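Local atomic coordinates of agglutinin (Narcissus pseudonarcissus, PDB entry 3DZW), a protein that binds mannose-containing glycans, including the disaccharide mannose-alpha-1,3-mannose, as a lectin of the daffodil. Residues N2-G7 with C52-Q57. Numbering follows the deposited sequence.
Sequences NILYSG and CHLSMQ. With MAN (alpha-D-mannopyranose), chain E; MAN (alpha-D-mannopyranose), chain B.
L4 and M56 pack together in the core of the beta-prism II fold of monocot mannose-binding lectins. Strands 3-5 and 53-56 belong to different antiparallel sheets of the prism, and their axes run at 71°. L4 points toward 52-57. Its CG lies anti to the backbone N (chi1 -177°), which carries L4 CD2 over to M56 CB at 3.9 Å. L4 CD2 also meets L54 CD2 at 4.1 Å, so one branch of L4 touches both residues. L10 of strand 8-10 touches L4 and L54 as well. M56 also starts toward the other strand, but its chain bends at chi2 and chi3. M56 CG passes L4 O at 3.6 Å, and the two bends then turn the thioether from 2-7; the M56 side chain also touches C86 of strand 84-88.

Past L4 the contact passes to S6 and G7. S6 CB lies against Q57 O at 3.6 Å, and S6 OG is hydrogen-bonded to Y84 N. G7 has a positive phi of 98°, a conformation readily taken by glycine. Q57 points away from 2-7, and its extended chain reaches into a mannose pocket. Its OE1 is hydrogen-bonded to Y65 OH and its NE2 to D59 OD1. Q57 NE2 also donates to O3 of the chain E mannose at 3.2 Å, and weakly to its O2. Just past strand 3-5, G7 N donates to M56 O at 2.8 Å.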
loop_
_atom_site.group_PDB
_atom_site.type_symbol
_atom_site.label_atom_id
_atom_site.label_comp_id
_atom_site.label_asym_id
_atom_site.label_seq_id
_atom_site.Cartn_x
_atom_site.Cartn_y
_atom_site.Cartn_z
ATOM N N ASN A 2 -0.256 -0.482 -8.255
ATOM C CA ASN A 2 -0.925 -1.625 -8.905
ATOM C C ASN A 2 -1.557 -1.255 -10.262
ATOM O O ASN A 2 -2.126 -2.125 -10.935
ATOM C CB ASN A 2 -1.993 -2.277 -7.977
ATOM C CG ASN A 2 -3.120 -1.315 -7.582
ATOM O OD1 ASN A 2 -2.975 -0.093 -7.664
ATOM N ND2 ASN A 2 -4.235 -1.874 -7.125
ATOM N N ILE A 3 -1.444 0.037 -10.666
ATOM C CA ILE A 3 -2.037 0.513 -11.935
ATOM C C ILE A 3 -1.083 1.301 -12.823
ATOM O O ILE A 3 -0.303 2.155 -12.336
ATOM C CB ILE A 3 -3.279 1.443 -11.670
ATOM C CG1 ILE A 3 -4.325 0.744 -10.820
ATOM C CG2 ILE A 3 -3.900 1.946 -13.008
ATOM C CD1 ILE A 3 -5.546 1.648 -10.488
ATOM N N LEU A 4 -1.121 0.993 -14.127
ATOM C CA LEU A 4 -0.374 1.715 -15.123
ATOM C C LEU A 4 -1.465 2.454 -15.927
ATOM O O LEU A 4 -2.255 1.823 -16.651
ATOM C CB LEU A 4 0.461 0.804 -16.019
ATOM C CG LEU A 4 1.343 1.536 -17.071
ATOM C CD1 LEU A 4 2.389 2.402 -16.386
ATOM C CD2 LEU A 4 2.011 0.560 -18.033
ATOM N N TYR A 5 -1.534 3.779 -15.758
ATOM C CA TYR A 5 -2.564 4.610 -16.430
ATOM C C TYR A 5 -2.215 4.922 -17.866
ATOM O O TYR A 5 -1.035 4.958 -18.228
ATOM C CB TYR A 5 -2.781 5.927 -15.653
ATOM C CG TYR A 5 -3.386 5.753 -14.268
ATOM C CD1 TYR A 5 -2.583 5.550 -13.154
ATOM C CD2 TYR A 5 -4.767 5.809 -14.081
ATOM C CE1 TYR A 5 -3.149 5.393 -11.870
ATOM C CE2 TYR A 5 -5.339 5.648 -12.808
ATOM C CZ TYR A 5 -4.527 5.447 -11.716
ATOM O OH TYR A 5 -5.090 5.295 -10.467
ATOM N N SER A 6 -3.246 5.136 -18.710
ATOM C CA SER A 6 -2.998 5.484 -20.117
ATOM C C SER A 6 -2.213 6.791 -20.150
ATOM O O SER A 6 -2.530 7.747 -19.405
ATOM C CB SER A 6 -4.306 5.561 -20.948
ATOM O OG SER A 6 -5.247 6.468 -20.400
ATOM N N GLY A 7 -1.171 6.824 -20.989
ATOM C CA GLY A 7 -0.284 7.984 -21.096
ATOM C C GLY A 7 1.000 7.798 -20.253
ATOM O O GLY A 7 1.893 8.656 -20.277
ATOM N N CYS A 52 14.090 -2.188 -23.071
ATOM C CA CYS A 52 12.828 -1.890 -23.718
ATOM C C CYS A 52 11.927 -1.201 -22.703
ATOM O O CYS A 52 12.218 -1.236 -21.507
ATOM C CB CYS A 52 12.159 -3.166 -24.201
ATOM S SG CYS A 52 13.031 -4.066 -25.534
ATOM N N HIS A 53 10.838 -0.561 -23.167
ATOM C CA HIS A 53 9.883 0.086 -22.240
ATOM C C HIS A 53 8.447 -0.332 -22.581
ATOM O O HIS A 53 8.150 -0.688 -23.725
ATOM C CB HIS A 53 10.024 1.628 -22.230
ATOM C CG HIS A 53 9.513 2.308 -23.469
ATOM N ND1 HIS A 53 10.302 2.537 -24.574
ATOM C CD2 HIS A 53 8.296 2.834 -23.761
ATOM C CE1 HIS A 53 9.593 3.166 -25.497
ATOM N NE2 HIS A 53 8.372 3.354 -25.028
ATOM N N LEU A 54 7.572 -0.304 -21.566
ATOM C CA LEU A 54 6.158 -0.669 -21.716
ATOM C C LEU A 54 5.300 0.572 -21.712
ATOM O O LEU A 54 5.472 1.437 -20.853
ATOM C CB LEU A 54 5.728 -1.585 -20.574
ATOM C CG LEU A 54 4.267 -2.045 -20.548
ATOM C CD1 LEU A 54 3.946 -2.890 -21.768
ATOM C CD2 LEU A 54 3.972 -2.817 -19.265
ATOM N N SER A 55 4.356 0.660 -22.653
ATOM C CA SER A 55 3.473 1.825 -22.747
ATOM C C SER A 55 1.975 1.488 -22.821
ATOM O O SER A 55 1.539 0.736 -23.700
ATOM C CB SER A 55 3.848 2.663 -23.981
ATOM O OG SER A 55 2.983 3.786 -24.113
ATOM N N MET A 56 1.202 2.037 -21.868
ATOM C CA MET A 56 -0.248 1.906 -21.861
ATOM C C MET A 56 -0.688 3.146 -22.615
ATOM O O MET A 56 -0.635 4.265 -22.082
ATOM C CB MET A 56 -0.791 1.867 -20.448
ATOM C CG MET A 56 -2.342 1.781 -20.288
ATOM S SD MET A 56 -3.165 0.273 -20.893
ATOM C CE MET A 56 -3.189 0.536 -22.659
ATOM N N GLN A 57 -1.102 2.959 -23.868
ATOM C CA GLN A 57 -1.470 4.089 -24.762
ATOM C C GLN A 57 -2.911 4.606 -24.635
ATOM O O GLN A 57 -3.814 3.892 -24.154
ATOM C CB GLN A 57 -1.183 3.682 -26.213
ATOM C CG GLN A 57 0.289 3.344 -26.442
ATOM C CD GLN A 57 0.622 2.973 -27.871
ATOM O OE1 GLN A 57 1.793 2.927 -28.240
ATOM N NE2 GLN A 57 -0.402 2.709 -28.687
HETATM C C1 MAN E . -1.560 0.009 -33.053
HETATM C C2 MAN E . -1.161 1.433 -32.444
HETATM C C3 MAN E . 0.319 1.744 -32.549
HETATM C C4 MAN E . 1.158 0.549 -32.100
HETATM C C5 MAN E . 0.825 -0.723 -32.903
HETATM C C6 MAN E . 1.607 -1.917 -32.388
HETATM O O1 MAN E . -2.312 -0.015 -34.368
HETATM O O2 MAN E . -1.547 1.439 -31.100
HETATM O O3 MAN E . 0.615 2.859 -31.729
HETATM O O4 MAN E . 2.534 0.843 -32.247
HETATM O O5 MAN E . -0.547 -1.083 -32.821
HETATM O O6 MAN E . 1.135 -3.098 -33.024
HETATM C C1 MAN B . 0.996 4.005 -32.503
HETATM C C2 MAN B . 1.513 5.076 -31.548
HETATM C C3 MAN B . 0.359 5.713 -30.765
HETATM C C4 MAN B . -0.735 6.163 -31.709
HETATM C C5 MAN B . -1.165 5.009 -32.586
HETATM C C6 MAN B . -2.251 5.448 -33.575
HETATM O O2 MAN B . 2.214 6.053 -32.290
HETATM O O3 MAN B . 0.816 6.820 -30.019
HETATM O O4 MAN B . -1.836 6.617 -30.957
HETATM O O5 MAN B . -0.048 4.523 -33.306
HETATM O O6 MAN B . -2.582 4.377 -34.433
#